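Local coordinates for protein AlkZ (Streptomyces sahachiroi, PDB 5UUJ) that belongs to the DNA glycosylase AlkZ-like family of the helix-turn-helix clan and folds into a largely helical chain with three beta sheets, at residues K75-R80 with V165-A170; P93-M98 with L169-V174; V120-E125 with K149-M154; E126-L131 with F187-S192; E203-A208 with L241-G246. One frame throughout, in Å; residues are numbered along the deposited sequence.

Overall arrangement
From the N terminus, strand 74-77 opens contact 1, which closes a loop of 84 residues on helix 162-172. Helix 91-100 then opens contact 2, which ends on the same helix; the two touch and share Leu169 and Ala170. Contact 3, between helix 117-130 and the loop at 149-154, is nested inside both of these loops. The last turn of helix 117-130 starts contact 4, which crosses contacts 1, 2 and 3 to reach strand 186-188 and helix 190-194. Contact 5 follows in series, joining helices 204-219 and 238-248; it touches contact 2 but lies with its centre about 31 Å from that of contact 3.

Contact 1: K75-R80 with V165-A170; sequences KTWAMR and VLKPLA
Leu166 lays its CD1 methyl over the centre of the Trp77 indole, an apolar contact that joins strand 74-77 to helix 162-172. The leucine and the indole cross at about a right angle, with CD2 of Leu166 reaching on to CZ2 of Trp77 at 3.9 Å. Ala170, one turn further along the helix, completes this close-packed part: its CB lies 4.0 Å from CB of Trp77 and 3.5 Å from OG1 of Thr76. Packing is looser at Lys167, whose extended chain passes the pyrrole side of the indole with CE 4.0 Å from Trp77 CD1, while NZ goes on to bond Gly81 O. At the Thr76 end a water takes over. With OG1 anti to the backbone N (chi1 -168°), Thr76 bonds to this water at 3.0 Å from OG1, and the water donates to Ala170 O at 2.8 Å. OG1 also has a weak bond to Leu175 O. The chemistry implies a joint whose direct contacts are largely apolar, with water carrying the polar link.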
# COMPACT_ATOMS: atom_id res chain seq x y z
N LYS A 75 3.01 5.58 -10.13
CA LYS A 75 1.77 4.87 -9.86
C LYS A 75 1.74 3.61 -10.71
O LYS A 75 1.86 3.66 -11.93
CB LYS A 75 0.55 5.75 -10.16
CG LYS A 75 0.46 6.99 -9.30
CD LYS A 75 -0.64 7.93 -9.77
CE LYS A 75 -2.02 7.29 -9.65
NZ LYS A 75 -3.10 8.26 -9.97
N THR A 76 1.59 2.47 -10.04
CA THR A 76 1.52 1.19 -10.74
C THR A 76 0.90 0.14 -9.83
O THR A 76 0.65 0.39 -8.65
CB THR A 76 2.91 0.73 -11.21
OG1 THR A 76 2.78 -0.37 -12.12
CG2 THR A 76 3.80 0.31 -10.03
N TRP A 77 0.64 -1.04 -10.39
CA TRP A 77 0.04 -2.13 -9.64
C TRP A 77 1.14 -2.95 -8.97
O TRP A 77 2.09 -3.38 -9.63
CB TRP A 77 -0.81 -3.00 -10.56
CG TRP A 77 -1.99 -2.26 -11.10
CD1 TRP A 77 -3.28 -2.34 -10.65
CD2 TRP A 77 -2.00 -1.29 -12.16
NE1 TRP A 77 -4.09 -1.50 -11.38
CE2 TRP A 77 -3.32 -0.84 -12.31
CE3 TRP A 77 -1.01 -0.77 -13.00
CZ2 TRP A 77 -3.69 0.10 -13.27
CZ3 TRP A 77 -1.37 0.17 -13.95
CH2 TRP A 77 -2.70 0.59 -14.07
N ALA A 78 1.00 -3.14 -7.66
CA ALA A 78 2.00 -3.84 -6.87
C ALA A 78 1.33 -4.86 -5.94
O ALA A 78 0.72 -5.83 -6.42
CB ALA A 78 2.84 -2.85 -6.08
N MSE A 79 1.42 -4.64 -4.63
CA MSE A 79 0.96 -5.63 -3.65
C MSE A 79 -0.52 -5.97 -3.82
O MSE A 79 -1.37 -5.09 -3.95
CB MSE A 79 1.20 -5.13 -2.23
CG MSE A 79 2.60 -5.42 -1.71
SE MSE A 79 4.00 -4.46 -2.68
CE MSE A 79 3.40 -2.65 -2.25
N ARG A 80 -0.81 -7.27 -3.83
CA ARG A 80 -2.17 -7.78 -3.96
C ARG A 80 -2.81 -7.35 -5.28
O ARG A 80 -4.02 -7.43 -5.45
CB ARG A 80 -3.03 -7.33 -2.77
CG ARG A 80 -2.40 -7.65 -1.41
CD ARG A 80 -3.24 -7.15 -0.24
NE ARG A 80 -3.50 -5.71 -0.30
CZ ARG A 80 -2.64 -4.77 0.06
NH1 ARG A 80 -1.43 -5.08 0.52
NH2 ARG A 80 -2.99 -3.49 -0.03
N VAL A 165 -5.34 -7.99 -17.14
CA VAL A 165 -4.25 -8.41 -18.01
C VAL A 165 -3.00 -7.54 -17.84
O VAL A 165 -1.88 -8.00 -18.08
CB VAL A 165 -4.70 -8.38 -19.50
CG1 VAL A 165 -3.53 -8.67 -20.44
CG2 VAL A 165 -5.81 -9.39 -19.72
N LEU A 166 -3.19 -6.30 -17.41
CA LEU A 166 -2.07 -5.36 -17.29
C LEU A 166 -1.19 -5.66 -16.08
O LEU A 166 -0.05 -5.21 -16.01
CB LEU A 166 -2.59 -3.92 -17.20
CG LEU A 166 -3.40 -3.51 -15.96
CD1 LEU A 166 -2.52 -3.11 -14.79
CD2 LEU A 166 -4.35 -2.37 -16.28
N LYS A 167 -1.71 -6.42 -15.12
CA LYS A 167 -1.02 -6.57 -13.84
C LYS A 167 0.30 -7.35 -13.94
O LYS A 167 1.30 -6.93 -13.36
CB LYS A 167 -1.96 -7.21 -12.82
CG LYS A 167 -3.16 -6.33 -12.51
CD LYS A 167 -3.93 -6.77 -11.29
CE LYS A 167 -5.11 -5.84 -11.05
NZ LYS A 167 -5.84 -6.14 -9.80
N PRO A 168 0.31 -8.48 -14.67
CA PRO A 168 1.61 -9.13 -14.90
C PRO A 168 2.62 -8.20 -15.56
O PRO A 168 3.82 -8.26 -15.25
CB PRO A 168 1.26 -10.30 -15.83
CG PRO A 168 -0.16 -10.59 -15.55
CD PRO A 168 -0.81 -9.30 -15.16
N LEU A 169 2.15 -7.35 -16.46
CA LEU A 169 3.02 -6.40 -17.14
C LEU A 169 3.55 -5.36 -16.16
O LEU A 169 4.72 -4.99 -16.22
CB LEU A 169 2.27 -5.71 -18.29
CG LEU A 169 2.30 -6.39 -19.66
CD1 LEU A 169 1.93 -7.85 -19.57
CD2 LEU A 169 1.37 -5.67 -20.62
N ALA A 170 2.69 -4.90 -15.26
CA ALA A 170 3.10 -3.96 -14.23
C ALA A 170 4.16 -4.61 -13.35
O ALA A 170 5.20 -4.02 -13.08
CB ALA A 170 1.92 -3.51 -13.39
O HOH W 1 5.41 -1.22 -13.26

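Contact 2: P93-M98 with L169-V174; sequences PYLSLM and LAWRGV
Met98 and Trp171 form the first shell of this helix-helix contact, with CB of Met98 3.4 Å above the indole, almost straight over the five-membered ring. The selenomethionine chain then doubles back through chi2 -49° and chi3 -53°, which returns CE to within 3.7 Å of CZ2 of Trp171. Its selenium stands above the same ring at 5.4 Å from the centroid, a distant Met-aromatic contact. Carbonyl oxygen Met98 O adds a further touch, 3.4 Å from Trp171 CE3. Leu95, nearly one turn earlier, meets mostly backbone: its CB is 3.4 Å from Trp171 O, and its CD1 and CD2 both lie near Ala170 O. The helices are close here, with the CA atoms of Leu95 and Trp171 4.7 Å apart. Further out, the indole is held by its NE1, which donates to Ala78 O, and the helix bearing it ends in a Schellman motif at Gly173, whose positive phi suits glycine. Helix 91-100 is thus sandwiched among several neighbours: Met98 also touches Leu231 and Ser232 of helix 224-232, and Ser96 and Leu97 face helix 204-219, while helix 162-172 carries Leu169 and Arg172 against helix 117-130.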
# COMPACT_ATOMS: atom_id res chain seq x y z
N PRO A 93 12.32 -4.32 -6.23
CA PRO A 93 12.17 -5.46 -5.33
C PRO A 93 10.71 -5.84 -5.05
O PRO A 93 10.40 -7.03 -5.02
CB PRO A 93 12.86 -4.99 -4.05
CG PRO A 93 13.90 -4.04 -4.53
CD PRO A 93 13.25 -3.31 -5.68
N TYR A 94 9.84 -4.85 -4.87
CA TYR A 94 8.42 -5.13 -4.65
C TYR A 94 7.80 -5.82 -5.85
O TYR A 94 7.10 -6.82 -5.71
CB TYR A 94 7.64 -3.85 -4.35
CG TYR A 94 8.05 -3.13 -3.09
CD1 TYR A 94 7.73 -3.64 -1.84
CD2 TYR A 94 8.75 -1.93 -3.15
CE1 TYR A 94 8.11 -2.98 -0.68
CE2 TYR A 94 9.13 -1.27 -2.01
CZ TYR A 94 8.81 -1.80 -0.78
OH TYR A 94 9.18 -1.13 0.36
N LEU A 95 8.06 -5.27 -7.04
CA LEU A 95 7.48 -5.79 -8.27
C LEU A 95 7.99 -7.20 -8.59
O LEU A 95 7.23 -8.05 -9.04
CB LEU A 95 7.78 -4.85 -9.43
CG LEU A 95 7.16 -3.45 -9.37
CD1 LEU A 95 7.60 -2.61 -10.56
CD2 LEU A 95 5.64 -3.52 -9.32
N SER A 96 9.28 -7.43 -8.36
CA SER A 96 9.89 -8.73 -8.60
C SER A 96 9.20 -9.82 -7.79
O SER A 96 8.98 -10.93 -8.28
CB SER A 96 11.38 -8.69 -8.25
OG SER A 96 11.97 -9.98 -8.39
N LEU A 97 8.86 -9.51 -6.54
CA LEU A 97 8.21 -10.48 -5.67
C LEU A 97 6.78 -10.75 -6.11
O LEU A 97 6.27 -11.86 -5.93
CB LEU A 97 8.23 -9.98 -4.22
CG LEU A 97 9.18 -10.73 -3.29
CD1 LEU A 97 10.61 -10.70 -3.81
CD2 LEU A 97 9.11 -10.16 -1.88
N MSE A 98 6.12 -9.76 -6.70
CA MSE A 98 4.77 -9.95 -7.21
C MSE A 98 4.79 -10.83 -8.46
O MSE A 98 3.95 -11.71 -8.62
CB MSE A 98 4.10 -8.61 -7.54
CG MSE A 98 3.91 -7.68 -6.34
SE MSE A 98 3.08 -8.54 -4.80
CE MSE A 98 1.50 -9.28 -5.67
N LEU A 169 2.15 -7.35 -16.46
CA LEU A 169 3.02 -6.40 -17.14
C LEU A 169 3.55 -5.36 -16.16
O LEU A 169 4.72 -4.99 -16.22
CB LEU A 169 2.27 -5.71 -18.29
CG LEU A 169 2.30 -6.39 -19.66
CD1 LEU A 169 1.93 -7.85 -19.57
CD2 LEU A 169 1.37 -5.67 -20.62
N ALA A 170 2.69 -4.90 -15.26
CA ALA A 170 3.10 -3.96 -14.23
C ALA A 170 4.16 -4.61 -13.35
O ALA A 170 5.20 -4.02 -13.08
CB ALA A 170 1.92 -3.51 -13.39
N TRP A 171 3.90 -5.85 -12.94
CA TRP A 171 4.81 -6.58 -12.07
C TRP A 171 6.15 -6.85 -12.74
O TRP A 171 7.18 -6.93 -12.06
CB TRP A 171 4.18 -7.91 -11.64
CG TRP A 171 2.98 -7.75 -10.75
CD1 TRP A 171 2.60 -6.62 -10.08
CD2 TRP A 171 2.02 -8.75 -10.43
NE1 TRP A 171 1.46 -6.86 -9.36
CE2 TRP A 171 1.08 -8.17 -9.56
CE3 TRP A 171 1.86 -10.09 -10.79
CZ2 TRP A 171 -0.00 -8.88 -9.05
CZ3 TRP A 171 0.79 -10.79 -10.28
CH2 TRP A 171 -0.13 -10.19 -9.42
N ARG A 172 6.15 -6.98 -14.06
CA ARG A 172 7.39 -7.21 -14.80
C ARG A 172 8.10 -5.89 -15.11
O ARG A 172 9.23 -5.89 -15.61
CB ARG A 172 7.11 -7.99 -16.08
CG ARG A 172 7.15 -9.50 -15.87
CD ARG A 172 6.41 -10.25 -16.96
NE ARG A 172 6.63 -11.69 -16.85
CZ ARG A 172 6.25 -12.58 -17.76
NH1 ARG A 172 5.62 -12.19 -18.86
NH2 ARG A 172 6.50 -13.86 -17.56
N GLY A 173 7.44 -4.78 -14.82
CA GLY A 173 8.04 -3.47 -14.94
C GLY A 173 8.06 -2.88 -16.34
O GLY A 173 8.91 -2.05 -16.65
N VAL A 174 7.12 -3.30 -17.19
CA VAL A 174 7.05 -2.79 -18.56
C VAL A 174 5.94 -1.75 -18.73
O VAL A 174 5.77 -1.21 -19.82
CB VAL A 174 6.85 -3.92 -19.59
CG1 VAL A 174 8.01 -4.91 -19.53
CG2 VAL A 174 5.53 -4.64 -19.39

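Contact 3: V120-E125 with K149-M154; sequences VDELTE and KRFVSM
Leu123 and Phe151 make the apolar part of this contact, sliding past each other in opposite directions. CD2 of Leu123 lies over one face of the phenyl ring, 3.8 Å from its centroid, in a CH-pi contact offset toward the rim; CB of Arg150 covers the opposite face. The ring is sandwiched between a helix residue and its own chain neighbour, and CB of Glu122 meets its edge at 3.8 Å from CZ of Phe151. Beside it Leu123 and Met154 reach toward each other tip to tip, with Leu123 CD1 4.0 Å from the selenomethionine CE. Between the two segments the polar interactions run through water. One water donates to Arg150 O, 2.8 Å away, and weakly to Glu122 OE1. Another donates to Glu125 OE1, 2.6 Å away, and accepts from Arg150 NH1 in the guanidinium plane. Opposite charges on Glu125 and Arg150 thus stay bridged, with OE1 4.7 Å from NH1. Direct salt bridges of Arg150 go to Asp148 and Glu126, reached with a chain bent at chi3 (-76°). This is a loop packed against an amphipathic helix: the connection between helices 138-146 and 155-160 plugs its aromatic residue onto helix 117-130, with a solvated charged fringe.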
# COMPACT_ATOMS: atom_id res chain seq x y z
N VAL A 120 0.87 -13.73 -22.57
CA VAL A 120 1.27 -12.73 -21.58
C VAL A 120 2.72 -12.32 -21.85
O VAL A 120 3.05 -11.14 -21.79
CB VAL A 120 1.11 -13.25 -20.13
CG1 VAL A 120 1.78 -12.32 -19.13
CG2 VAL A 120 -0.36 -13.40 -19.78
N ASP A 121 3.57 -13.29 -22.15
CA ASP A 121 4.96 -13.01 -22.47
C ASP A 121 5.07 -12.14 -23.71
O ASP A 121 5.84 -11.18 -23.74
CB ASP A 121 5.75 -14.31 -22.68
CG ASP A 121 5.95 -15.10 -21.40
OD1 ASP A 121 5.69 -14.55 -20.31
OD2 ASP A 121 6.39 -16.26 -21.49
N GLU A 122 4.30 -12.48 -24.74
CA GLU A 122 4.30 -11.71 -25.98
C GLU A 122 3.87 -10.27 -25.72
O GLU A 122 4.48 -9.33 -26.24
CB GLU A 122 3.38 -12.35 -27.02
CG GLU A 122 3.87 -13.70 -27.52
CD GLU A 122 2.83 -14.41 -28.38
OE1 GLU A 122 1.74 -13.83 -28.61
OE2 GLU A 122 3.10 -15.54 -28.82
N LEU A 123 2.83 -10.11 -24.91
CA LEU A 123 2.33 -8.79 -24.56
C LEU A 123 3.35 -7.99 -23.78
O LEU A 123 3.49 -6.79 -23.98
CB LEU A 123 1.04 -8.91 -23.75
CG LEU A 123 -0.19 -9.35 -24.54
CD1 LEU A 123 -1.27 -9.79 -23.58
CD2 LEU A 123 -0.68 -8.22 -25.44
N THR A 124 4.06 -8.67 -22.88
CA THR A 124 5.09 -8.03 -22.07
C THR A 124 6.13 -7.39 -22.99
O THR A 124 6.47 -6.21 -22.83
CB THR A 124 5.78 -9.04 -21.13
OG1 THR A 124 4.83 -9.56 -20.20
CG2 THR A 124 6.92 -8.39 -20.36
N GLU A 125 6.61 -8.17 -23.95
CA GLU A 125 7.62 -7.71 -24.90
C GLU A 125 7.11 -6.55 -25.75
O GLU A 125 7.79 -5.54 -25.92
CB GLU A 125 8.04 -8.87 -25.82
CG GLU A 125 8.68 -10.04 -25.09
CD GLU A 125 8.73 -11.31 -25.92
OE1 GLU A 125 8.28 -11.30 -27.09
OE2 GLU A 125 9.23 -12.33 -25.40
N LYS A 149 -0.52 -9.07 -35.42
CA LYS A 149 -1.20 -10.27 -35.88
C LYS A 149 -1.41 -11.25 -34.73
O LYS A 149 -2.37 -12.02 -34.72
CB LYS A 149 -0.40 -10.93 -37.01
CG LYS A 149 0.49 -9.95 -37.78
CD LYS A 149 0.83 -10.44 -39.17
CE LYS A 149 1.58 -9.37 -39.95
NZ LYS A 149 1.25 -9.39 -41.40
N ARG A 150 -0.50 -11.20 -33.76
CA ARG A 150 -0.57 -12.07 -32.59
C ARG A 150 -1.70 -11.69 -31.64
O ARG A 150 -2.05 -12.48 -30.75
CB ARG A 150 0.76 -12.04 -31.83
CG ARG A 150 1.94 -12.64 -32.58
CD ARG A 150 3.25 -12.24 -31.93
NE ARG A 150 3.61 -10.86 -32.25
CZ ARG A 150 4.59 -10.18 -31.65
NH1 ARG A 150 5.30 -10.74 -30.68
NH2 ARG A 150 4.84 -8.93 -32.01
N PHE A 151 -2.26 -10.50 -31.81
CA PHE A 151 -3.19 -9.93 -30.84
C PHE A 151 -4.52 -9.50 -31.46
O PHE A 151 -5.45 -9.14 -30.74
CB PHE A 151 -2.55 -8.71 -30.16
CG PHE A 151 -1.20 -8.99 -29.56
CD1 PHE A 151 -1.00 -10.08 -28.74
CD2 PHE A 151 -0.13 -8.15 -29.83
CE1 PHE A 151 0.24 -10.33 -28.19
CE2 PHE A 151 1.11 -8.40 -29.29
CZ PHE A 151 1.30 -9.49 -28.47
N VAL A 152 -4.61 -9.53 -32.79
CA VAL A 152 -5.79 -9.03 -33.48
C VAL A 152 -7.05 -9.79 -33.07
O VAL A 152 -8.15 -9.24 -33.08
CB VAL A 152 -5.61 -9.11 -35.02
CG1 VAL A 152 -5.54 -10.56 -35.49
CG2 VAL A 152 -6.73 -8.36 -35.73
N SER A 153 -6.88 -11.06 -32.71
CA SER A 153 -8.00 -11.90 -32.32
C SER A 153 -8.42 -11.66 -30.87
O SER A 153 -9.44 -12.17 -30.41
CB SER A 153 -7.65 -13.38 -32.52
OG SER A 153 -6.46 -13.71 -31.83
N MSE A 154 -7.62 -10.87 -30.15
CA MSE A 154 -7.81 -10.66 -28.71
C MSE A 154 -8.48 -9.34 -28.37
O MSE A 154 -8.65 -9.03 -27.19
CB MSE A 154 -6.47 -10.70 -27.98
CG MSE A 154 -5.77 -12.05 -27.95
SE MSE A 154 -4.05 -11.88 -27.04
CE MSE A 154 -4.62 -10.86 -25.49
O HOH W 2 -1.12 -15.01 -29.83
O HOH W 3 7.88 -10.09 -29.39

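Contact 4: E126-L131 with F187-S192; sequences EVAGIL and FTLPAS
The backbones meet where the end of helix 117-130 passes strand 186-188, Leu189 N donating to Leu131 O at 3.3 Å with an N-H...O angle of 146°. The donor approaches from well above the carbonyl plane, 55° out of it. Leu131 supplies most of the side-chain contact. Its CG stands anti to the carbonyl carbon (chi1 -65°), which puts both methyls on the strand: CD1 lies 4.0 Å from Phe187 CB and CD2 3.7 Å from Phe187 O. CB of Leu131 packs on CB of Leu189 at 4.1 Å. Leu189 in turn sends CD1 back to CB of Ala128, again 4.1 Å away. At its own end, Leu189 holds the N-cap position of helix 190-194, and Ser192 OG donates to Leu189 O at 3.1 Å. Thr188 OG1 bonds Val134 O just past the helix. The contact thus packs the helix end against the middle strand of the sheet 136-137, 186-188, 176-177, with Leu131 also touching Leu136, Ile130 facing helix 138-146, and Phe187 meeting Trp77 of strand 74-77.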
# COMPACT_ATOMS: atom_id res chain seq x y z
N GLU A 126 5.90 -6.70 -26.29
CA GLU A 126 5.39 -5.74 -27.25
C GLU A 126 4.99 -4.42 -26.58
O GLU A 126 5.22 -3.35 -27.13
CB GLU A 126 4.21 -6.33 -28.01
CG GLU A 126 4.00 -5.72 -29.38
CD GLU A 126 5.16 -5.98 -30.33
OE1 GLU A 126 5.27 -5.25 -31.33
OE2 GLU A 126 5.95 -6.91 -30.07
N VAL A 127 4.40 -4.52 -25.39
CA VAL A 127 4.00 -3.32 -24.65
C VAL A 127 5.25 -2.52 -24.28
O VAL A 127 5.25 -1.29 -24.36
CB VAL A 127 3.19 -3.68 -23.39
CG1 VAL A 127 3.12 -2.51 -22.41
CG2 VAL A 127 1.79 -4.13 -23.78
N ALA A 128 6.31 -3.21 -23.89
CA ALA A 128 7.56 -2.55 -23.51
C ALA A 128 8.10 -1.72 -24.67
O ALA A 128 8.60 -0.62 -24.47
CB ALA A 128 8.59 -3.58 -23.07
N GLY A 129 7.98 -2.25 -25.89
CA GLY A 129 8.46 -1.56 -27.07
C GLY A 129 7.59 -0.38 -27.46
O GLY A 129 8.08 0.68 -27.84
N ILE A 130 6.28 -0.58 -27.36
CA ILE A 130 5.32 0.46 -27.72
C ILE A 130 5.42 1.66 -26.79
O ILE A 130 5.34 2.81 -27.23
CB ILE A 130 3.88 -0.10 -27.71
CG1 ILE A 130 3.70 -1.11 -28.85
CG2 ILE A 130 2.84 1.01 -27.86
CD1 ILE A 130 2.51 -2.02 -28.69
N LEU A 131 5.62 1.41 -25.50
CA LEU A 131 5.57 2.46 -24.49
C LEU A 131 6.93 3.10 -24.20
O LEU A 131 7.01 4.03 -23.39
CB LEU A 131 4.98 1.92 -23.19
CG LEU A 131 3.52 1.46 -23.23
CD1 LEU A 131 3.08 1.04 -21.85
CD2 LEU A 131 2.60 2.54 -23.79
N PHE A 187 -0.52 5.30 -19.94
CA PHE A 187 0.47 4.29 -19.60
C PHE A 187 1.80 4.61 -20.28
O PHE A 187 1.82 5.20 -21.36
CB PHE A 187 0.01 2.89 -20.02
CG PHE A 187 -1.24 2.43 -19.31
CD1 PHE A 187 -1.16 1.81 -18.08
CD2 PHE A 187 -2.48 2.61 -19.89
CE1 PHE A 187 -2.29 1.38 -17.43
CE2 PHE A 187 -3.62 2.18 -19.24
CZ PHE A 187 -3.53 1.56 -18.01
N THR A 188 2.90 4.22 -19.65
CA THR A 188 4.21 4.38 -20.26
C THR A 188 5.22 3.40 -19.66
O THR A 188 4.92 2.69 -18.70
CB THR A 188 4.73 5.83 -20.11
OG1 THR A 188 5.81 6.06 -21.02
CG2 THR A 188 5.19 6.12 -18.68
N LEU A 189 6.41 3.35 -20.26
CA LEU A 189 7.48 2.46 -19.80
C LEU A 189 8.23 3.09 -18.62
O LEU A 189 8.72 4.22 -18.74
CB LEU A 189 8.45 2.17 -20.94
CG LEU A 189 9.55 1.14 -20.67
CD1 LEU A 189 8.96 -0.27 -20.61
CD2 LEU A 189 10.63 1.23 -21.73
N PRO A 190 8.30 2.39 -17.48
CA PRO A 190 9.03 2.91 -16.31
C PRO A 190 10.47 3.33 -16.62
O PRO A 190 10.93 4.37 -16.14
CB PRO A 190 9.01 1.73 -15.34
CG PRO A 190 7.77 0.98 -15.68
CD PRO A 190 7.62 1.12 -17.17
N ALA A 191 11.16 2.55 -17.44
CA ALA A 191 12.55 2.83 -17.78
C ALA A 191 12.70 4.19 -18.48
O ALA A 191 13.61 4.94 -18.17
CB ALA A 191 13.11 1.72 -18.66
N SER A 192 11.81 4.49 -19.42
CA SER A 192 11.92 5.73 -20.19
C SER A 192 11.44 6.95 -19.39
O SER A 192 11.94 8.05 -19.58
CB SER A 192 11.14 5.63 -21.50
OG SER A 192 9.74 5.59 -21.28

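Contact 5: E203-A208 with L241-G246; sequences EPDEAA and LRKWFG
Segments 204-208 and 241-246, at the start of helix 204-219 and within helix 238-248, cross at -49° and are pinned by one tryptophan. Trp244 NE1 donates to OD1 of Asp205 at 3.2 Å, nearly straight at 172°. The oxygen lies in the ring plane and is met on its anti side, while the carboxylate stands steeply to the indole, the two planes 77° apart. That hydrogen bond fixes the edge of the ring; Ala208, one turn on from Pro204, covers a face, its CB 3.4 Å from the centroid of the five-membered ring. Pro204 touches the benzo side, with CB 4.2 Å from Trp244 CZ2. Lys243 bends at chi2 and chi3 to bring NZ 3.4 Å from the same OD1, a salt bridge whose hydrogen bond is weak. Asp205 OD1 also pairs with Lys240, so positive charge gathers round it and probably stabilises its anionic form. Further out, Trp244 touches Asn100 of helix 91-100 and Ile212 of helix 204-219, while Leu241 and Phe245 lean on helix 224-232.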
# COMPACT_ATOMS: atom_id res chain seq x y z
N GLU A 203 16.21 -10.45 -9.13
CA GLU A 203 15.52 -11.73 -9.02
C GLU A 203 14.83 -11.78 -7.66
O GLU A 203 15.20 -11.05 -6.75
CB GLU A 203 16.50 -12.89 -9.18
CG GLU A 203 17.31 -12.86 -10.48
CD GLU A 203 16.46 -13.07 -11.72
OE1 GLU A 203 15.26 -13.38 -11.58
OE2 GLU A 203 17.00 -12.93 -12.84
N PRO A 204 13.81 -12.64 -7.52
CA PRO A 204 13.04 -12.68 -6.27
C PRO A 204 13.88 -12.99 -5.03
O PRO A 204 13.63 -12.41 -3.98
CB PRO A 204 12.02 -13.80 -6.52
CG PRO A 204 11.89 -13.86 -8.01
CD PRO A 204 13.25 -13.55 -8.54
N ASP A 205 14.86 -13.89 -5.14
CA ASP A 205 15.68 -14.27 -3.98
C ASP A 205 16.44 -13.07 -3.42
O ASP A 205 16.52 -12.90 -2.21
CB ASP A 205 16.66 -15.38 -4.35
CG ASP A 205 15.99 -16.73 -4.51
OD1 ASP A 205 14.85 -16.91 -4.03
OD2 ASP A 205 16.62 -17.63 -5.11
N GLU A 206 17.01 -12.25 -4.30
CA GLU A 206 17.79 -11.10 -3.87
C GLU A 206 16.90 -9.93 -3.44
O GLU A 206 17.33 -9.07 -2.67
CB GLU A 206 18.72 -10.65 -5.00
CG GLU A 206 19.66 -11.74 -5.48
CD GLU A 206 20.43 -11.33 -6.73
OE1 GLU A 206 20.30 -10.16 -7.15
OE2 GLU A 206 21.15 -12.19 -7.28
N ALA A 207 15.67 -9.92 -3.94
CA ALA A 207 14.72 -8.85 -3.64
C ALA A 207 14.04 -9.06 -2.29
O ALA A 207 13.73 -8.09 -1.59
CB ALA A 207 13.68 -8.77 -4.73
N ALA A 208 13.81 -10.32 -1.94
CA ALA A 208 13.03 -10.67 -0.76
C ALA A 208 13.52 -10.00 0.53
O ALA A 208 12.72 -9.39 1.24
CB ALA A 208 13.01 -12.18 -0.58
N LEU A 241 9.17 -18.79 1.28
CA LEU A 241 9.10 -17.81 2.36
C LEU A 241 9.98 -18.18 3.54
O LEU A 241 10.63 -17.32 4.14
CB LEU A 241 7.66 -17.66 2.84
CG LEU A 241 6.70 -16.98 1.86
CD1 LEU A 241 5.26 -17.25 2.27
CD2 LEU A 241 6.98 -15.49 1.81
N ARG A 242 10.00 -19.46 3.88
CA ARG A 242 10.80 -19.96 4.99
C ARG A 242 12.28 -19.69 4.74
O ARG A 242 13.00 -19.28 5.64
CB ARG A 242 10.55 -21.45 5.20
CG ARG A 242 11.40 -22.08 6.29
CD ARG A 242 11.17 -23.57 6.38
NE ARG A 242 9.93 -23.90 7.09
CZ ARG A 242 9.52 -25.13 7.35
NH1 ARG A 242 10.25 -26.18 6.97
NH2 ARG A 242 8.38 -25.32 8.00
N LYS A 243 12.72 -19.94 3.51
CA LYS A 243 14.12 -19.72 3.15
C LYS A 243 14.46 -18.23 3.18
O LYS A 243 15.52 -17.85 3.68
CB LYS A 243 14.41 -20.29 1.76
CG LYS A 243 15.89 -20.42 1.45
CD LYS A 243 16.28 -19.70 0.16
CE LYS A 243 15.65 -20.34 -1.07
NZ LYS A 243 16.01 -19.60 -2.31
N TRP A 244 13.57 -17.40 2.65
CA TRP A 244 13.79 -15.95 2.62
C TRP A 244 14.05 -15.40 4.02
O TRP A 244 15.01 -14.67 4.24
CB TRP A 244 12.59 -15.24 2.00
CG TRP A 244 12.49 -15.39 0.52
CD1 TRP A 244 13.44 -15.89 -0.33
CD2 TRP A 244 11.37 -15.03 -0.30
NE1 TRP A 244 12.98 -15.86 -1.62
CE2 TRP A 244 11.71 -15.34 -1.63
CE3 TRP A 244 10.11 -14.48 -0.03
CZ2 TRP A 244 10.83 -15.12 -2.69
CZ3 TRP A 244 9.25 -14.26 -1.09
CH2 TRP A 244 9.61 -14.58 -2.40
N PHE A 245 13.17 -15.74 4.95
CA PHE A 245 13.30 -15.28 6.33
C PHE A 245 14.48 -15.95 7.02
O PHE A 245 15.20 -15.32 7.79
CB PHE A 245 12.01 -15.54 7.11
CG PHE A 245 10.96 -14.50 6.88
CD1 PHE A 245 10.29 -14.42 5.67
CD2 PHE A 245 10.63 -13.59 7.87
CE1 PHE A 245 9.32 -13.46 5.45
CE2 PHE A 245 9.66 -12.62 7.66
CZ PHE A 245 9.01 -12.56 6.45
N GLY A 246 14.69 -17.23 6.73
CA GLY A 246 15.75 -18.00 7.36
C GLY A 246 17.13 -17.52 6.98
O GLY A 246 18.03 -17.46 7.81